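PDB 5TR9: ferredoxin-NADP reductase from Neisseria gonorrhoeae MIA_2011_03-10, which probably transfers electrons between NADP(H) and ferredoxin by way of its bound FAD. Local coordinates for residues Glu207-Asn212 with Lys239-Thr244; Ala251-Arg256 with Gln260-Asn265. All blocks are in the same frame, centred on the assembly; numbering follows the deposited sequence.

Contact 1: residues Glu207-Asn212 with Lys239-Thr244; sequences ELLKNN and KDTFQT. With EDO (1,2-ethanediol), chain B.
Lys-210 reaches across to Thr-244 and donates a hydrogen bond from NZ to Thr-244 OG1 over 3.1 Å. Its aliphatic chain runs straight from CB to CE and bends only at the last torsion (chi4 75°), which turns NZ toward the hydroxyl. Near the root of the chain, Lys-210 CG lies 3.8 Å from Thr-244 CG2, and the two side chains cross at about a right angle. The Thr-244 methyl also faces Leu-209, whose CB is 4.1 Å from CG2. One turn earlier on the second helix, Leu-209 CD1 meets Thr-241 CG2 at 3.8 Å, again with the side chains crossing. Leu-209 is buried, whereas Lys-210 is exposed and lays its chain across the Thr-244 side chain. Helices 205-210 and 235-247 pack here on the parallel sheet of the NAD-binding domain, a Rossmann-like fold, where Leu-209 and Thr-241 both rest on Leu-126 of strand 122-128. Both threonines are held by their own helix. Thr-244 OG1 bonds back to Asp-240 O at 2.9 Å, while Thr-244 N comes to the same carbonyl oxygen from the opposite face of its plane. The hydroxyl therefore accepts from the lysine and donates to the backbone, which fixes its rotation and keeps CG2 directed at the first helix. Thr-241 OG1 is likewise bonded to Met-237 O, so its methyl is presented to Leu-209, which packs further on Ile-214 of helix 213-218.

Contact 2: residues Ala251-Arg256 with Gln260-Asn265; sequences AMHRNR and QIMMEN
Gln-260 curls back on Ala-251 and grips its backbone at two points. From CB, which lies 4.1 Å from Ala-251 O, the chain bends at chi2 (83°) and swings the amide round toward Ala-251, so that Gln-260 CD stands 4.1 Å from Ala-251 N. At the tip, Gln-260 OE1 accepts a hydrogen bond from Ala-251 N at 2.8 Å; the donor sits nearly in line with the side-chain C=O, but the N-H itself is bent, at 134°. The same oxygen is 3.8 Å from Ala-251 CB. The second point is the backbone, where Gln-260 N donates to Ala-251 O over 2.8 Å in an almost straight bond. Further along, His-253 N bonds to Ile-261 O at 2.9 Å. Met-252 and Ile-261 are bridged in parallel register, a single beta bridge. The loop 251-256 thereby briefly flanks strand 261-265, the last strand of the parallel sheet of the NAD-binding domain, whose other edge is hydrogen-bonded to strand 227-233. Ile-261 lays CG1 against Ala-251 O at 3.5 Å. One residue further on, Met-262 stretches its extended chain alongside His-253 and sets CE over one face of the imidazole, a CH-pi contact of 4.2 Å from CE to the ring centroid of His-253. The ring is held from elsewhere too, since His-253 ND1 is hydrogen-bonded to Pro-258 O between the two segments.

Contact 1 closes before contact 2 opens along the chain, and their centres are 16 Å apart. Helix 235-247, which carries the second half of contact 1, leads through the loop of contact 2 into strand 261-265 at one edge of the parallel sheet. Phe-242 joins them: it points away from helix 205-210, and its CD1 lies 3.7 Å from Met-263 SD and 4.0 Å from Ile-261 CD1. One helix is thus packed against a neighbouring helix on one flank and against the edge strand on another. The Met-263 side chain is about 12 Å from the bound FAD, whose pocket takes in residues up to the C-terminus, so the chain beyond this strand contributes to it.

Contact 1: residues Glu207-Asn212 with Lys239-Thr244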
ATOM      1  N   GLU A 207       4.863  15.558  10.130  1.00 14.81           N
ATOM      2  CA  GLU A 207       4.999  17.012  10.138  1.00 19.36           C
ATOM      3  C   GLU A 207       3.964  17.673   9.231  1.00 21.58           C
ATOM      4  O   GLU A 207       3.411  18.729   9.577  1.00 20.32           O
ATOM      5  CB  GLU A 207       6.415  17.426   9.725  1.00 17.47           C
ATOM      6  CG  GLU A 207       6.618  18.951   9.844  1.00 19.55           C
ATOM      7  CD  GLU A 207       8.049  19.412   9.611  1.00 37.62           C
ATOM      8  OE1 GLU A 207       8.930  18.567   9.346  1.00 37.25           O
ATOM      9  OE2 GLU A 207       8.289  20.638   9.694  1.00 39.46           O
ATOM     10  N   LEU A 208       3.695  17.071   8.067  1.00 15.89           N
ATOM     11  CA  LEU A 208       2.703  17.613   7.138  1.00 14.76           C
ATOM     12  C   LEU A 208       1.281  17.509   7.669  1.00 22.21           C
ATOM     13  O   LEU A 208       0.409  18.268   7.223  1.00 23.61           O
ATOM     14  CB  LEU A 208       2.802  16.900   5.794  1.00 15.12           C
ATOM     15  CG  LEU A 208       4.151  17.005   5.083  1.00 14.58           C
ATOM     16  CD1 LEU A 208       4.197  15.998   3.946  1.00 17.47           C
ATOM     17  CD2 LEU A 208       4.398  18.431   4.571  1.00 17.83           C
ATOM     18  N   LEU A 209       1.019  16.581   8.591  1.00 16.41           N
ATOM     19  CA  LEU A 209      -0.259  16.586   9.294  1.00 16.20           C
ATOM     20  C   LEU A 209      -0.307  17.702  10.327  1.00 22.47           C
ATOM     21  O   LEU A 209      -1.300  18.436  10.423  1.00 24.02           O
ATOM     22  CB  LEU A 209      -0.489  15.233   9.966  1.00 16.55           C
ATOM     23  CG  LEU A 209      -0.772  14.057   9.044  1.00 16.24           C
ATOM     24  CD1 LEU A 209      -0.676  12.740   9.816  1.00 17.33           C
ATOM     25  CD2 LEU A 209      -2.145  14.197   8.373  1.00 16.82           C
ATOM     26  N   LYS A 210       0.770  17.848  11.106  1.00 21.77           N
ATOM     27  CA  LYS A 210       0.815  18.867  12.152  1.00 23.61           C
ATOM     28  C   LYS A 210       0.615  20.268  11.586  1.00 29.86           C
ATOM     29  O   LYS A 210      -0.095  21.085  12.181  1.00 36.30           O
ATOM     30  CB  LYS A 210       2.148  18.804  12.895  1.00 28.64           C
ATOM     31  CG  LYS A 210       2.382  17.572  13.743  1.00 36.65           C
ATOM     32  CD  LYS A 210       3.718  17.713  14.473  1.00 40.61           C
ATOM     33  CE  LYS A 210       4.112  16.455  15.229  1.00 53.13           C
ATOM     34  NZ  LYS A 210       4.595  15.387  14.316  1.00 54.23           N
ATOM     35  N   ASN A 211       1.252  20.578  10.460  1.00 21.24           N
ATOM     36  CA  ASN A 211       1.246  21.936   9.931  1.00 24.33           C
ATOM     37  C   ASN A 211       0.120  22.179   8.927  1.00 29.54           C
ATOM     38  O   ASN A 211       0.108  23.226   8.269  1.00 30.59           O
ATOM     39  CB  ASN A 211       2.617  22.291   9.316  1.00 24.24           C
ATOM     40  CG  ASN A 211       2.928  21.548   8.003  1.00 28.37           C
ATOM     41  OD1 ASN A 211       2.063  20.930   7.392  1.00 28.61           O
ATOM     42  ND2 ASN A 211       4.188  21.632   7.561  1.00 29.90           N
ATOM     43  N   ASN A 212      -0.805  21.225   8.791  1.00 25.20           N
ATOM     44  CA  ASN A 212      -1.992  21.330   7.946  1.00 23.33           C
ATOM     45  C   ASN A 212      -1.680  21.344   6.456  1.00 25.37           C
ATOM     46  O   ASN A 212      -2.550  21.681   5.652  1.00 23.33           O
ATOM     47  CB  ASN A 212      -2.825  22.562   8.318  1.00 27.66           C
ATOM     48  CG  ASN A 212      -3.355  22.478   9.723  1.00 38.83           C
ATOM     49  OD1 ASN A 212      -4.150  21.597  10.040  1.00 41.47           O
ATOM     50  ND2 ASN A 212      -2.903  23.381  10.584  1.00 46.76           N
ATOM     51  N   LYS A 239       4.220   4.574  13.424  1.00 12.70           N
ATOM     52  CA  LYS A 239       4.138   4.983  14.827  1.00 12.63           C
ATOM     53  C   LYS A 239       4.021   6.498  14.964  1.00 16.59           C
ATOM     54  O   LYS A 239       3.146   7.004  15.683  1.00 14.33           O
ATOM     55  CB  LYS A 239       5.358   4.471  15.595  1.00 14.13           C
ATOM     56  CG  LYS A 239       5.310   4.796  17.089  1.00 19.08           C
ATOM     57  CD  LYS A 239       6.515   4.233  17.838  1.00 26.51           C
ATOM     58  CE  LYS A 239       7.644   5.244  17.923  1.00 46.42           C
ATOM     59  NZ  LYS A 239       8.750   4.779  18.815  1.00 54.68           N
ATOM     60  N   ASP A 240       4.896   7.241  14.280  1.00 13.34           N
ATOM     61  CA  ASP A 240       4.885   8.698  14.399  1.00 14.30           C
ATOM     62  C   ASP A 240       3.582   9.291  13.866  1.00 12.41           C
ATOM     63  O   ASP A 240       3.041  10.241  14.445  1.00 14.37           O
ATOM     64  CB  ASP A 240       6.073   9.303  13.653  1.00 13.64           C
ATOM     65  CG  ASP A 240       7.405   9.077  14.354  1.00 22.26           C
ATOM     66  OD1 ASP A 240       7.424   8.668  15.540  1.00 23.25           O
ATOM     67  OD2 ASP A 240       8.447   9.332  13.702  1.00 22.15           O
ATOM     68  N   THR A 241       3.067   8.743  12.761  1.00 12.63           N
ATOM     69  CA  THR A 241       1.801   9.224  12.210  1.00 12.81           C
ATOM     70  C   THR A 241       0.649   8.926  13.163  1.00 13.89           C
ATOM     71  O   THR A 241      -0.200   9.791  13.415  1.00 13.54           O
ATOM     72  CB  THR A 241       1.560   8.584  10.845  1.00 12.20           C
ATOM     73  OG1 THR A 241       2.657   8.902   9.975  1.00 11.88           O
ATOM     74  CG2 THR A 241       0.251   9.075  10.215  1.00 12.14           C
ATOM     75  N   PHE A 242       0.609   7.707  13.702  1.00 12.80           N
ATOM     76  CA  PHE A 242      -0.433   7.338  14.664  1.00 11.44           C
ATOM     77  C   PHE A 242      -0.418   8.265  15.874  1.00 14.35           C
ATOM     78  O   PHE A 242      -1.461   8.802  16.277  1.00 14.78           O
ATOM     79  CB  PHE A 242      -0.233   5.882  15.092  1.00 13.38           C
ATOM     80  CG  PHE A 242      -1.157   5.435  16.191  1.00 16.91           C
ATOM     81  CD1 PHE A 242      -2.515   5.340  15.975  1.00 21.29           C
ATOM     82  CD2 PHE A 242      -0.657   5.083  17.432  1.00 19.17           C
ATOM     83  CE1 PHE A 242      -3.359   4.939  17.000  1.00 21.01           C
ATOM     84  CE2 PHE A 242      -1.505   4.659  18.456  1.00 21.35           C
ATOM     85  CZ  PHE A 242      -2.855   4.582  18.228  1.00 18.99           C
ATOM     86  N   GLN A 243       0.763   8.487  16.457  1.00 12.81           N
ATOM     87  CA  GLN A 243       0.848   9.334  17.642  1.00 13.26           C
ATOM     88  C   GLN A 243       0.446  10.765  17.325  1.00 13.36           C
ATOM     89  O   GLN A 243      -0.183  11.433  18.156  1.00 16.71           O
ATOM     90  CB  GLN A 243       2.256   9.280  18.227  1.00 14.31           C
ATOM     91  CG  GLN A 243       2.607   7.888  18.700  1.00 15.31           C
ATOM     92  CD  GLN A 243       3.931   7.799  19.410  1.00 16.28           C
ATOM     93  OE1 GLN A 243       4.717   8.763  19.456  1.00 20.47           O
ATOM     94  NE2 GLN A 243       4.194   6.628  19.997  1.00 21.57           N
ATOM     95  N   THR A 244       0.794  11.247  16.126  1.00 12.18           N
ATOM     96  CA  THR A 244       0.398  12.591  15.709  1.00 13.08           C
ATOM     97  C   THR A 244      -1.115  12.703  15.578  1.00 13.76           C
ATOM     98  O   THR A 244      -1.715  13.676  16.062  1.00 15.70           O
ATOM     99  CB  THR A 244       1.100  12.949  14.396  1.00 15.33           C
ATOM    100  OG1 THR A 244       2.505  13.064  14.646  1.00 18.40           O
ATOM    101  CG2 THR A 244       0.586  14.279  13.836  1.00 16.48           C
TER
HETATM  102  C1  EDO B 321       9.189   2.974  15.676  1.00 46.89           C
HETATM  103  O1  EDO B 321       9.183   1.600  15.281  1.00 49.99           O
HETATM  104  C2  EDO B 321      10.589   3.564  15.551  1.00 44.59           C
HETATM  105  O2  EDO B 321      10.582   4.881  16.115  1.00 45.52           O

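Contact 2: residues Ala251-Arg256 with Gln260-Asn265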
ATOM      1  N   ALA A 251      -8.644   8.402  16.875  1.00 16.93           N
ATOM      2  CA  ALA A 251      -8.549   7.195  17.688  1.00 15.54           C
ATOM      3  C   ALA A 251      -8.481   5.974  16.784  1.00 13.33           C
ATOM      4  O   ALA A 251      -8.870   6.013  15.617  1.00 15.06           O
ATOM      5  CB  ALA A 251      -9.739   7.062  18.650  1.00 17.50           C
ATOM      6  N   MET A 252      -7.960   4.883  17.342  1.00 15.08           N
ATOM      7  CA  MET A 252      -7.852   3.652  16.576  0.65 13.43           C
ATOM      8  C   MET A 252      -9.229   3.022  16.353  1.00 14.52           C
ATOM      9  O   MET A 252     -10.099   3.022  17.231  1.00 15.84           O
ATOM     10  CB  MET A 252      -6.921   2.669  17.299  0.65 14.36           C
ATOM     11  CG  MET A 252      -6.547   1.433  16.497  0.65 15.34           C
ATOM     12  SD  MET A 252      -5.768   0.152  17.523  0.65 24.31           S
ATOM     13  CE  MET A 252      -4.261   0.982  18.018  0.65 26.49           C
ATOM     14  N   HIS A 253      -9.418   2.481  15.153  1.00 13.42           N
ATOM     15  CA  HIS A 253     -10.549   1.597  14.923  1.00 13.76           C
ATOM     16  C   HIS A 253     -10.294   0.283  15.652  1.00 15.49           C
ATOM     17  O   HIS A 253      -9.206  -0.287  15.538  1.00 16.98           O
ATOM     18  CB  HIS A 253     -10.719   1.338  13.431  1.00 14.31           C
ATOM     19  CG  HIS A 253     -11.788   0.344  13.113  1.00 15.04           C
ATOM     20  ND1 HIS A 253     -13.120   0.688  13.037  1.00 17.00           N
ATOM     21  CD2 HIS A 253     -11.731  -0.989  12.879  1.00 14.41           C
ATOM     22  CE1 HIS A 253     -13.835  -0.384  12.752  1.00 18.34           C
ATOM     23  NE2 HIS A 253     -13.018  -1.417  12.657  1.00 18.84           N
ATOM     24  N   ARG A 254     -11.283  -0.192  16.413  1.00 13.51           N
ATOM     25  CA  ARG A 254     -11.209  -1.464  17.128  1.00 14.77           C
ATOM     26  C   ARG A 254     -12.510  -2.225  16.907  1.00 16.31           C
ATOM     27  O   ARG A 254     -13.439  -1.717  16.277  1.00 18.27           O
ATOM     28  CB  ARG A 254     -10.946  -1.254  18.626  1.00 16.59           C
ATOM     29  CG  ARG A 254      -9.501  -0.918  18.951  1.00 19.81           C
ATOM     30  CD  ARG A 254      -9.343  -0.741  20.456  1.00 22.14           C
ATOM     31  NE  ARG A 254      -7.948  -0.854  20.880  1.00 28.24           N
ATOM     32  CZ  ARG A 254      -7.116   0.174  20.983  1.00 29.29           C
ATOM     33  NH1 ARG A 254      -7.541   1.395  20.704  1.00 24.53           N
ATOM     34  NH2 ARG A 254      -5.868  -0.019  21.385  1.00 26.51           N
ATOM     35  N   ASN A 255     -12.587  -3.440  17.461  1.00 16.20           N
ATOM     36  CA  ASN A 255     -13.762  -4.291  17.256  1.00 17.45           C
ATOM     37  C   ASN A 255     -15.065  -3.545  17.530  1.00 21.57           C
ATOM     38  O   ASN A 255     -16.013  -3.615  16.736  1.00 20.60           O
ATOM     39  CB  ASN A 255     -13.671  -5.529  18.144  1.00 25.47           C
ATOM     40  CG  ASN A 255     -12.903  -6.652  17.498  1.00 36.41           C
ATOM     41  OD1 ASN A 255     -12.302  -6.480  16.437  1.00 34.14           O
ATOM     42  ND2 ASN A 255     -12.919  -7.821  18.133  1.00 41.95           N
ATOM     43  N   ARG A 256     -15.139  -2.844  18.660  1.00 18.37           N
ATOM     44  CA  ARG A 256     -16.349  -2.145  19.064  1.00 19.18           C
ATOM     45  C   ARG A 256     -16.209  -0.628  19.060  1.00 19.61           C
ATOM     46  O   ARG A 256     -17.159   0.062  19.451  1.00 25.01           O
ATOM     47  CB  ARG A 256     -16.772  -2.608  20.458  1.00 20.94           C
ATOM     48  CG  ARG A 256     -17.159  -4.076  20.510  1.00 22.37           C
ATOM     49  CD  ARG A 256     -17.609  -4.439  21.909  1.00 26.04           C
ATOM     50  NE  ARG A 256     -17.634  -5.877  22.121  1.00 30.42           N
ATOM     51  CZ  ARG A 256     -18.639  -6.666  21.768  1.00 29.70           C
ATOM     52  NH1 ARG A 256     -19.706  -6.156  21.169  1.00 34.27           N
ATOM     53  NH2 ARG A 256     -18.576  -7.965  22.017  1.00 34.46           N
ATOM     54  N   GLN A 260     -11.059   6.223  13.900  1.00 13.44           N
ATOM     55  CA  GLN A 260     -10.749   6.873  12.640  1.00 11.89           C
ATOM     56  C   GLN A 260      -9.436   6.399  12.033  1.00 12.86           C
ATOM     57  O   GLN A 260      -9.006   6.979  11.034  1.00 16.23           O
ATOM     58  CB  GLN A 260     -10.699   8.410  12.815  1.00 14.53           C
ATOM     59  CG  GLN A 260     -11.996   9.060  13.353  1.00 13.23           C
ATOM     60  CD  GLN A 260     -12.116   8.993  14.875  1.00 18.95           C
ATOM     61  OE1 GLN A 260     -11.115   8.942  15.590  1.00 18.44           O
ATOM     62  NE2 GLN A 260     -13.347   8.976  15.373  1.00 25.48           N
ATOM     63  N   ILE A 261      -8.767   5.388  12.598  1.00 10.86           N
ATOM     64  CA  ILE A 261      -7.438   5.000  12.127  1.00 11.58           C
ATOM     65  C   ILE A 261      -7.341   3.486  11.984  1.00 12.17           C
ATOM     66  O   ILE A 261      -7.652   2.746  12.925  1.00 12.58           O
ATOM     67  CB  ILE A 261      -6.336   5.488  13.084  1.00 12.28           C
ATOM     68  CG1 ILE A 261      -6.443   6.989  13.353  1.00 13.11           C
ATOM     69  CG2 ILE A 261      -4.966   5.151  12.525  1.00 16.70           C
ATOM     70  CD1 ILE A 261      -5.539   7.429  14.494  1.00 15.05           C
ATOM     71  N   MET A 262      -6.862   3.032  10.825  1.00 12.54           N
ATOM     72  CA  MET A 262      -6.372   1.673  10.628  1.00 10.81           C
ATOM     73  C   MET A 262      -4.912   1.758  10.212  1.00 11.91           C
ATOM     74  O   MET A 262      -4.539   2.651   9.450  1.00 14.14           O
ATOM     75  CB  MET A 262      -7.144   0.932   9.539  1.00 12.55           C
ATOM     76  CG  MET A 262      -8.603   0.748   9.830  1.00 13.16           C
ATOM     77  SD  MET A 262      -9.432   0.089   8.374  1.00 16.04           S
ATOM     78  CE  MET A 262     -11.120   0.129   8.966  1.00 17.39           C
ATOM     79  N   MET A 263      -4.091   0.819  10.685  1.00 12.50           N
ATOM     80  CA  MET A 263      -2.669   0.898  10.371  1.00 11.08           C
ATOM     81  C   MET A 263      -2.054  -0.493  10.272  1.00 12.63           C
ATOM     82  O   MET A 263      -2.519  -1.453  10.900  1.00 13.99           O
ATOM     83  CB  MET A 263      -1.932   1.735  11.418  1.00 12.23           C
ATOM     84  CG  MET A 263      -2.017   1.196  12.806  1.00 14.73           C
ATOM     85  SD  MET A 263      -1.340   2.418  13.957  1.00 21.35           S
ATOM     86  CE  MET A 263      -1.478   1.534  15.501  1.00 24.59           C
ATOM     87  N   GLU A 264      -1.002  -0.588   9.458  1.00 11.04           N
ATOM     88  CA  GLU A 264      -0.254  -1.822   9.277  1.00 10.16           C
ATOM     89  C   GLU A 264       1.178  -1.464   8.912  1.00 11.84           C
ATOM     90  O   GLU A 264       1.388  -0.657   8.004  1.00 12.85           O
ATOM     91  CB  GLU A 264      -0.904  -2.665   8.173  1.00 11.96           C
ATOM     92  CG  GLU A 264      -0.219  -3.985   7.856  1.00 12.52           C
ATOM     93  CD  GLU A 264      -0.912  -4.672   6.682  1.00 18.06           C
ATOM     94  OE1 GLU A 264      -0.415  -4.537   5.541  1.00 17.72           O
ATOM     95  OE2 GLU A 264      -1.965  -5.313   6.894  1.00 18.04           O
ATOM     96  N   ASN A 265       2.159  -2.042   9.615  1.00 11.73           N
ATOM     97  CA  ASN A 265       3.549  -1.808   9.237  1.00 10.35           C
ATOM     98  C   ASN A 265       3.801  -2.411   7.861  1.00 13.39           C
ATOM     99  O   ASN A 265       3.383  -3.538   7.581  1.00 14.99           O
ATOM    100  CB  ASN A 265       4.515  -2.433  10.249  1.00 11.92           C
ATOM    101  CG  ASN A 265       4.602  -1.649  11.557  1.00 15.79           C
ATOM    102  OD1 ASN A 265       4.074  -0.548  11.689  1.00 17.01           O
ATOM    103  ND2 ASN A 265       5.297  -2.228  12.530  1.00 21.40           N
TER